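Local coordinates for DUF3861 domain-containing protein (Pectobacterium atrosepticum SCRI1043, PDB 3CJL) that is of unknown function but forms a small alpha+beta fold, an antiparallel beta-hairpin followed by helices, and pairs with a second copy of itself, at residues F24-V37 and M52-Q64. Numbering follows the deposited sequence.
With EDO (1,2-ethanediol), chain C.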
ATOM      1  N   PHE A  24      -5.257  11.632   0.486  1.00 32.78           N
ATOM      2  CA  PHE A  24      -4.096  11.264  -0.279  1.00 35.36           C
ATOM      3  C   PHE A  24      -4.309  11.404  -1.768  1.00 33.46           C
ATOM      4  O   PHE A  24      -5.377  11.120  -2.274  1.00 33.76           O
ATOM      5  CB  PHE A  24      -3.649   9.861   0.100  1.00 38.80           C
ATOM      6  CG  PHE A  24      -2.239   9.592  -0.260  1.00 42.61           C
ATOM      7  CD1 PHE A  24      -1.213  10.354   0.323  1.00 43.59           C
ATOM      8  CD2 PHE A  24      -1.922   8.601  -1.182  1.00 39.93           C
ATOM      9  CE1 PHE A  24       0.126  10.137  -0.034  1.00 44.20           C
ATOM     10  CE2 PHE A  24      -0.600   8.363  -1.524  1.00 44.74           C
ATOM     11  CZ  PHE A  24       0.426   9.140  -0.951  1.00 44.55           C
ATOM     12  N   SER A  25      -3.278  11.879  -2.453  1.00 31.93           N
ATOM     13  CA  SER A  25      -3.338  12.136  -3.880  1.00 34.77           C
ATOM     14  C   SER A  25      -2.492  11.094  -4.619  1.00 34.30           C
ATOM     15  O   SER A  25      -1.388  10.831  -4.193  1.00 33.67           O
ATOM     16  CB  SER A  25      -2.817  13.549  -4.156  1.00 34.05           C
ATOM     17  OG  SER A  25      -2.850  13.842  -5.538  1.00 43.66           O
ATOM     18  N   LEU A  26      -3.037  10.495  -5.681  1.00 33.90           N
ATOM     19  CA  LEU A  26      -2.305   9.563  -6.541  1.00 35.58           C
ATOM     20  C   LEU A  26      -2.324  10.137  -7.935  1.00 35.19           C
ATOM     21  O   LEU A  26      -3.310  10.735  -8.346  1.00 34.76           O
ATOM     22  CB  LEU A  26      -2.951   8.167  -6.592  1.00 35.85           C
ATOM     23  CG  LEU A  26      -3.148   7.395  -5.283  1.00 42.78           C
ATOM     24  CD1 LEU A  26      -3.981   6.149  -5.545  1.00 41.67           C
ATOM     25  CD2 LEU A  26      -1.815   7.041  -4.611  1.00 43.62           C
ATOM     26  N   HIS A  27      -1.256   9.894  -8.678  1.00 35.29           N
ATOM     27  CA  HIS A  27      -1.133  10.346 -10.063  1.00 34.90           C
ATOM     28  C   HIS A  27      -1.583   9.336 -11.106  1.00 36.47           C
ATOM     29  O   HIS A  27      -1.149   9.376 -12.252  1.00 37.84           O
ATOM     30  CB  HIS A  27       0.277  10.826 -10.287  1.00 33.97           C
ATOM     31  CG  HIS A  27       0.566  12.043  -9.501  1.00 37.14           C
ATOM     32  ND1 HIS A  27       0.051  13.267  -9.858  1.00 43.58           N
ATOM     33  CD2 HIS A  27       1.204  12.223  -8.326  1.00 39.08           C
ATOM     34  CE1 HIS A  27       0.412  14.160  -8.963  1.00 38.86           C
ATOM     35  NE2 HIS A  27       1.118  13.555  -8.026  1.00 40.90           N
ATOM     36  N   ASP A  28      -2.459   8.433 -10.685  1.00 39.16           N
ATOM     37  CA  ASP A  28      -3.203   7.550 -11.558  1.00 40.83           C
ATOM     38  C   ASP A  28      -4.650   7.571 -11.082  1.00 40.24           C
ATOM     39  O   ASP A  28      -4.921   7.912  -9.931  1.00 41.43           O
ATOM     40  CB  ASP A  28      -2.658   6.134 -11.458  1.00 42.97           C
ATOM     41  CG  ASP A  28      -1.299   5.978 -12.117  1.00 50.47           C
ATOM     42  OD1 ASP A  28      -1.230   6.126 -13.356  1.00 59.60           O
ATOM     43  OD2 ASP A  28      -0.312   5.687 -11.397  1.00 60.07           O
ATOM     44  N   ASP A  29      -5.566   7.238 -11.984  1.00 37.61           N
ATOM     45  CA  ASP A  29      -6.967   7.063 -11.662  1.00 37.04           C
ATOM     46  C   ASP A  29      -7.054   5.658 -11.083  1.00 35.47           C
ATOM     47  O   ASP A  29      -7.068   4.693 -11.830  1.00 35.65           O
ATOM     48  CB  ASP A  29      -7.814   7.210 -12.938  1.00 37.56           C
ATOM     49  CG  ASP A  29      -9.293   7.045 -12.688  1.00 37.42           C
ATOM     50  OD1 ASP A  29      -9.676   6.429 -11.677  1.00 42.28           O
ATOM     51  OD2 ASP A  29     -10.089   7.515 -13.530  1.00 43.29           O
ATOM     52  N   LEU A  30      -7.106   5.559  -9.752  1.00 34.68           N
ATOM     53  CA  LEU A  30      -7.080   4.273  -9.047  1.00 35.09           C
ATOM     54  C   LEU A  30      -8.241   3.348  -9.421  1.00 34.26           C
ATOM     55  O   LEU A  30      -8.033   2.170  -9.694  1.00 33.50           O
ATOM     56  CB  LEU A  30      -7.048   4.496  -7.528  1.00 35.03           C
ATOM     57  CG  LEU A  30      -7.064   3.278  -6.601  1.00 37.36           C
ATOM     58  CD1 LEU A  30      -5.879   2.343  -6.870  1.00 35.43           C
ATOM     59  CD2 LEU A  30      -7.059   3.763  -5.143  1.00 34.55           C
ATOM     60  N   PHE A  31      -9.450   3.891  -9.449  1.00 34.75           N
ATOM     61  CA  PHE A  31     -10.632   3.114  -9.818  1.00 36.14           C
ATOM     62  C   PHE A  31     -10.566   2.625 -11.265  1.00 36.82           C
ATOM     63  O   PHE A  31     -10.991   1.513 -11.535  1.00 38.71           O
ATOM     64  CB  PHE A  31     -11.917   3.893  -9.531  1.00 37.22           C
ATOM     65  CG  PHE A  31     -12.227   4.014  -8.059  1.00 37.03           C
ATOM     66  CD1 PHE A  31     -11.593   4.958  -7.271  1.00 42.41           C
ATOM     67  CD2 PHE A  31     -13.145   3.170  -7.459  1.00 42.68           C
ATOM     68  CE1 PHE A  31     -11.862   5.053  -5.900  1.00 41.57           C
ATOM     69  CE2 PHE A  31     -13.423   3.278  -6.106  1.00 43.35           C
ATOM     70  CZ  PHE A  31     -12.773   4.229  -5.332  1.00 36.50           C
ATOM     71  N   LYS A  32     -10.005   3.419 -12.179  1.00 37.49           N
ATOM     72  CA  LYS A  32      -9.817   2.967 -13.576  1.00 40.29           C
ATOM     73  C   LYS A  32      -8.737   1.866 -13.659  1.00 40.18           C
ATOM     74  O   LYS A  32      -8.902   0.890 -14.386  1.00 39.74           O
ATOM     75  CB  LYS A  32      -9.485   4.143 -14.498  1.00 39.30           C
ATOM     76  CG  LYS A  32      -9.721   3.868 -15.968  1.00 43.24           C
ATOM     77  CD  LYS A  32      -9.429   5.106 -16.825  1.00 44.29           C
ATOM     78  CE  LYS A  32     -10.290   5.153 -18.094  1.00 52.33           C
ATOM     79  NZ  LYS A  32     -10.103   3.987 -19.012  1.00 56.26           N
ATOM     80  N   LEU A  33      -7.664   2.018 -12.884  1.00 41.00           N
ATOM     81  CA  LEU A  33      -6.591   1.014 -12.791  1.00 42.22           C
ATOM     82  C   LEU A  33      -7.126  -0.329 -12.236  1.00 42.51           C
ATOM     83  O   LEU A  33      -6.775  -1.410 -12.743  1.00 39.75           O
ATOM     84  CB  LEU A  33      -5.432   1.554 -11.933  1.00 42.06           C
ATOM     85  CG  LEU A  33      -4.010   1.027 -12.139  1.00 44.67           C
ATOM     86  CD1 LEU A  33      -3.475   1.419 -13.511  1.00 47.85           C
ATOM     87  CD2 LEU A  33      -3.053   1.557 -11.046  1.00 45.98           C
ATOM     88  N   LEU A  34      -7.996  -0.258 -11.225  1.00 41.92           N
ATOM     89  CA  LEU A  34      -8.625  -1.459 -10.652  1.00 43.79           C
ATOM     90  C   LEU A  34      -9.528  -2.215 -11.653  1.00 45.22           C
ATOM     91  O   LEU A  34      -9.504  -3.443 -11.685  1.00 44.19           O
ATOM     92  CB  LEU A  34      -9.388  -1.134  -9.353  1.00 42.66           C
ATOM     93  CG  LEU A  34      -8.515  -0.778  -8.141  1.00 44.76           C
ATOM     94  CD1 LEU A  34      -9.351  -0.221  -7.012  1.00 41.84           C
ATOM     95  CD2 LEU A  34      -7.691  -1.969  -7.657  1.00 44.70           C
ATOM     96  N   GLU A  35     -10.305  -1.493 -12.461  1.00 46.96           N
ATOM     97  CA  GLU A  35     -11.092  -2.110 -13.539  1.00 49.56           C
ATOM     98  C   GLU A  35     -10.179  -2.795 -14.566  1.00 50.33           C
ATOM     99  O   GLU A  35     -10.446  -3.916 -14.994  1.00 51.97           O
ATOM    100  CB  GLU A  35     -11.936  -1.070 -14.295  1.00 50.58           C
ATOM    101  CG  GLU A  35     -13.055  -0.386 -13.515  1.00 54.34           C
ATOM    102  CD  GLU A  35     -13.831   0.599 -14.398  1.00 55.52           C
ATOM    103  OE1 GLU A  35     -14.596   0.125 -15.273  1.00 66.69           O
ATOM    104  OE2 GLU A  35     -13.674   1.836 -14.227  1.00 62.16           O
ATOM    105  N   LYS A  36      -9.120  -2.090 -14.954  1.00 50.57           N
ATOM    106  CA  LYS A  36      -8.132  -2.552 -15.943  1.00 51.24           C
ATOM    107  C   LYS A  36      -7.418  -3.857 -15.553  1.00 51.01           C
ATOM    108  O   LYS A  36      -7.380  -4.794 -16.348  1.00 50.85           O
ATOM    109  CB  LYS A  36      -7.129  -1.415 -16.190  1.00 50.60           C
ATOM    110  CG  LYS A  36      -5.947  -1.703 -17.086  1.00 53.16           C
ATOM    111  CD  LYS A  36      -5.183  -0.397 -17.373  1.00 55.31           C
ATOM    112  CE  LYS A  36      -3.694  -0.635 -17.634  1.00 62.98           C
ATOM    113  NZ  LYS A  36      -2.984  -1.109 -16.390  1.00 64.92           N
ATOM    114  N   VAL A  37      -6.868  -3.920 -14.339  1.00 51.05           N
ATOM    115  CA  VAL A  37      -6.140  -5.116 -13.868  1.00 51.28           C
ATOM    116  C   VAL A  37      -7.047  -6.234 -13.362  1.00 52.63           C
ATOM    117  O   VAL A  37      -6.561  -7.333 -13.115  1.00 52.44           O
ATOM    118  CB  VAL A  37      -5.119  -4.799 -12.750  1.00 49.89           C
ATOM    119  CG1 VAL A  37      -4.159  -3.724 -13.212  1.00 46.75           C
ATOM    120  CG2 VAL A  37      -5.828  -4.421 -11.439  1.00 42.32           C
HETATM  121  N   MSE A  52      -3.084  -3.792  -5.313  1.00 37.22           N
HETATM  122  CA  MSE A  52      -3.028  -2.573  -6.127  1.00 37.17           C
HETATM  123  C   MSE A  52      -3.203  -1.307  -5.304  1.00 36.44           C
HETATM  124  O   MSE A  52      -2.493  -0.340  -5.512  1.00 36.71           O
HETATM  125  CB  MSE A  52      -4.063  -2.648  -7.242  1.00 38.49           C
HETATM  126  CG  MSE A  52      -3.695  -3.680  -8.335  1.00 47.50           C
HETATM  127 SE   MSE A  52      -2.042  -3.260  -9.353  0.75 54.85          SE
HETATM  128  CE  MSE A  52      -2.422  -1.376  -9.567  1.00 45.84           C
ATOM    129  N   VAL A  53      -4.116  -1.320  -4.336  1.00 35.62           N
ATOM    130  CA  VAL A  53      -4.292  -0.169  -3.435  1.00 33.98           C
ATOM    131  C   VAL A  53      -3.026   0.067  -2.618  1.00 33.18           C
ATOM    132  O   VAL A  53      -2.543   1.197  -2.517  1.00 33.22           O
ATOM    133  CB  VAL A  53      -5.507  -0.358  -2.490  1.00 35.37           C
ATOM    134  CG1 VAL A  53      -5.522   0.697  -1.374  1.00 34.60           C
ATOM    135  CG2 VAL A  53      -6.803  -0.310  -3.288  1.00 33.28           C
ATOM    136  N   GLY A  54      -2.496  -1.004  -2.044  1.00 32.85           N
ATOM    137  CA  GLY A  54      -1.310  -0.931  -1.217  1.00 33.62           C
ATOM    138  C   GLY A  54      -0.091  -0.441  -1.955  1.00 32.20           C
ATOM    139  O   GLY A  54       0.598   0.453  -1.473  1.00 32.16           O
ATOM    140  N   LEU A  55       0.145  -1.015  -3.130  1.00 33.10           N
ATOM    141  CA  LEU A  55       1.246  -0.620  -4.025  1.00 34.78           C
ATOM    142  C   LEU A  55       1.219   0.866  -4.487  1.00 34.90           C
ATOM    143  O   LEU A  55       2.256   1.529  -4.526  1.00 34.25           O
ATOM    144  CB  LEU A  55       1.212  -1.525  -5.251  1.00 33.98           C
ATOM    145  CG  LEU A  55       2.298  -1.418  -6.304  1.00 37.82           C
ATOM    146  CD1 LEU A  55       3.617  -1.814  -5.696  1.00 43.47           C
ATOM    147  CD2 LEU A  55       1.925  -2.311  -7.475  1.00 36.72           C
ATOM    148  N   LYS A  56       0.045   1.358  -4.889  1.00 36.12           N
ATOM    149  CA  LYS A  56      -0.116   2.754  -5.284  1.00 35.94           C
ATOM    150  C   LYS A  56       0.065   3.710  -4.097  1.00 35.94           C
ATOM    151  O   LYS A  56       0.642   4.771  -4.254  1.00 39.82           O
ATOM    152  CB  LYS A  56      -1.474   3.016  -5.947  1.00 37.83           C
ATOM    153  CG  LYS A  56      -1.822   2.201  -7.190  1.00 37.80           C
ATOM    154  CD  LYS A  56      -0.711   2.034  -8.220  1.00 46.16           C
ATOM    155  CE  LYS A  56      -0.428   3.268  -8.985  1.00 47.14           C
ATOM    156  NZ  LYS A  56       0.549   2.933 -10.104  1.00 51.37           N
ATOM    157  N   LEU A  57      -0.415   3.335  -2.914  1.00 36.58           N
ATOM    158  CA  LEU A  57      -0.209   4.150  -1.715  1.00 35.92           C
ATOM    159  C   LEU A  57       1.263   4.250  -1.364  1.00 34.99           C
ATOM    160  O   LEU A  57       1.773   5.347  -1.266  1.00 35.80           O
ATOM    161  CB  LEU A  57      -0.987   3.614  -0.506  1.00 35.75           C
ATOM    162  CG  LEU A  57      -2.495   3.874  -0.485  1.00 43.05           C
ATOM    163  CD1 LEU A  57      -3.139   3.130   0.693  1.00 32.91           C
ATOM    164  CD2 LEU A  57      -2.796   5.382  -0.441  1.00 34.55           C
ATOM    165  N   PHE A  58       1.958   3.124  -1.203  1.00 35.91           N
ATOM    166  CA  PHE A  58       3.367   3.200  -0.792  1.00 37.39           C
ATOM    167  C   PHE A  58       4.284   3.670  -1.924  1.00 35.90           C
ATOM    168  O   PHE A  58       5.225   4.400  -1.660  1.00 36.77           O
ATOM    169  CB  PHE A  58       3.825   1.960   0.031  1.00 42.33           C
ATOM    170  CG  PHE A  58       4.631   0.934  -0.712  1.00 40.77           C
ATOM    171  CD1 PHE A  58       5.994   1.116  -0.894  1.00 47.06           C
ATOM    172  CD2 PHE A  58       4.062  -0.285  -1.089  1.00 50.23           C
ATOM    173  CE1 PHE A  58       6.759   0.165  -1.540  1.00 48.69           C
ATOM    174  CE2 PHE A  58       4.828  -1.268  -1.719  1.00 45.48           C
ATOM    175  CZ  PHE A  58       6.176  -1.037  -1.949  1.00 50.89           C
ATOM    176  N   GLY A  59       3.942   3.351  -3.173  1.00 34.68           N
ATOM    177  CA  GLY A  59       4.694   3.793  -4.342  1.00 35.74           C
ATOM    178  C   GLY A  59       4.679   5.292  -4.587  1.00 35.38           C
ATOM    179  O   GLY A  59       5.696   5.871  -4.945  1.00 36.11           O
ATOM    180  N   GLU A  60       3.517   5.904  -4.407  1.00 34.50           N
ATOM    181  CA  GLU A  60       3.369   7.360  -4.432  1.00 34.88           C
ATOM    182  C   GLU A  60       4.242   8.063  -3.373  1.00 33.15           C
ATOM    183  O   GLU A  60       4.884   9.065  -3.673  1.00 35.55           O
ATOM    184  CB  GLU A  60       1.897   7.720  -4.240  1.00 35.29           C
ATOM    185  CG  GLU A  60       1.574   9.199  -4.212  1.00 39.60           C
ATOM    186  CD  GLU A  60       2.031   9.945  -5.461  1.00 45.50           C
ATOM    187  OE1 GLU A  60       1.896   9.401  -6.586  1.00 46.37           O
ATOM    188  OE2 GLU A  60       2.524  11.086  -5.299  1.00 48.48           O
ATOM    189  N   VAL A  61       4.288   7.541  -2.152  1.00 33.78           N
ATOM    190  CA  VAL A  61       5.132   8.148  -1.096  1.00 34.34           C
ATOM    191  C   VAL A  61       6.623   8.115  -1.459  1.00 36.43           C
ATOM    192  O   VAL A  61       7.354   9.087  -1.249  1.00 38.12           O
ATOM    193  CB  VAL A  61       4.910   7.495   0.288  1.00 34.30           C
ATOM    194  CG1 VAL A  61       5.895   8.065   1.302  1.00 32.42           C
ATOM    195  CG2 VAL A  61       3.488   7.739   0.768  1.00 32.87           C
HETATM  196  N   MSE A  62       7.065   6.996  -1.993  1.00 38.11           N
HETATM  197  CA  MSE A  62       8.435   6.869  -2.464  1.00 43.14           C
HETATM  198  C   MSE A  62       8.740   7.825  -3.632  1.00 39.16           C
HETATM  199  O   MSE A  62       9.837   8.368  -3.682  1.00 37.81           O
HETATM  200  CB  MSE A  62       8.730   5.420  -2.840  1.00 40.27           C
HETATM  201  CG  MSE A  62       8.700   4.517  -1.617  1.00 51.03           C
HETATM  202 SE   MSE A  62       9.376   2.710  -1.913  0.75 56.31          SE
HETATM  203  CE  MSE A  62       8.660   2.398  -3.703  1.00 46.01           C
HETATM  204  N   MSE A  63       7.785   8.042  -4.538  1.00 39.50           N
HETATM  205  CA  MSE A  63       7.941   9.057  -5.604  1.00 42.06           C
HETATM  206  C   MSE A  63       8.154  10.444  -4.996  1.00 41.64           C
HETATM  207  O   MSE A  63       8.963  11.211  -5.478  1.00 41.93           O
HETATM  208  CB  MSE A  63       6.695   9.179  -6.500  1.00 43.86           C
HETATM  209  CG  MSE A  63       6.319   8.012  -7.391  1.00 50.98           C
HETATM  210 SE   MSE A  63       7.794   7.200  -8.285  0.75 74.59          SE
HETATM  211  CE  MSE A  63       8.108   5.582  -7.013  1.00 56.92           C
ATOM    212  N   GLN A  64       7.396  10.752  -3.944  1.00 41.63           N
ATOM    213  CA  GLN A  64       7.516  12.041  -3.245  1.00 42.16           C
ATOM    214  C   GLN A  64       8.793  12.170  -2.418  1.00 42.44           C
ATOM    215  O   GLN A  64       9.266  13.271  -2.194  1.00 42.82           O
ATOM    216  CB  GLN A  64       6.306  12.250  -2.349  1.00 40.34           C
ATOM    217  CG  GLN A  64       5.018  12.385  -3.134  1.00 40.04           C
ATOM    218  CD  GLN A  64       3.800  12.439  -2.256  1.00 43.15           C
ATOM    219  OE1 GLN A  64       3.900  12.648  -1.056  1.00 48.83           O
ATOM    220  NE2 GLN A  64       2.633  12.250  -2.856  1.00 45.41           N
TER
HETATM  221  C1  EDO C  88      -0.425  -0.960 -13.556  1.00 62.28           C
HETATM  222  O1  EDO C  88      -0.368  -2.368 -13.276  1.00 63.21           O
HETATM  223  C2  EDO C  88       0.378  -0.183 -12.512  1.00 61.25           C
HETATM  224  O2  EDO C  88       0.290   1.234 -12.748  1.00 58.45           O
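The end of the beta-hairpin's second strand, the loop after it and helix 30-37 pack on helix 52-64, with Phe24 set against Leu57, Val61 and the aliphatic part of Glu60. Strand 24-26 crosses the helix at 90°. Phe24 CD2 meets Leu57 CD2 at 3.4 Å, while its CZ reaches Glu60 CG at 3.5 Å and, farther along the helix, Val61 CG2. Leu26 lays CD2 against Lys56 O and Glu60 CB. Glu60 bends at chi2 (57°), turning its carboxylate up to the edge of the His27 ring; OE2 takes a 2.7 Å hydrogen bond from Gln64 NE2 on its anti lone pair, which helps fix the group's rotation. His27 ND1 hydrogen-bonds to Gly1 O. In the loop, Lys56 NZ meets Asp28 OD2 from above the carboxylate plane in a 3.2 Å salt bridge. The lysine's doubly bent chain passes Leu30 CD1 and Leu33 CD2, and NZ also donates to an ethanediol oxygen. Beyond it, selenomethionine Met52 lies between the helices: CE presses on Leu33 CD2 (3.3 Å, tight), CB touches Leu34 CD2 (3.7 Å) and CG meets Val37 CG2. This is strand-on-helix and helix-on-helix apolar packing, bordered by a salt bridge, in a small alpha+beta fold.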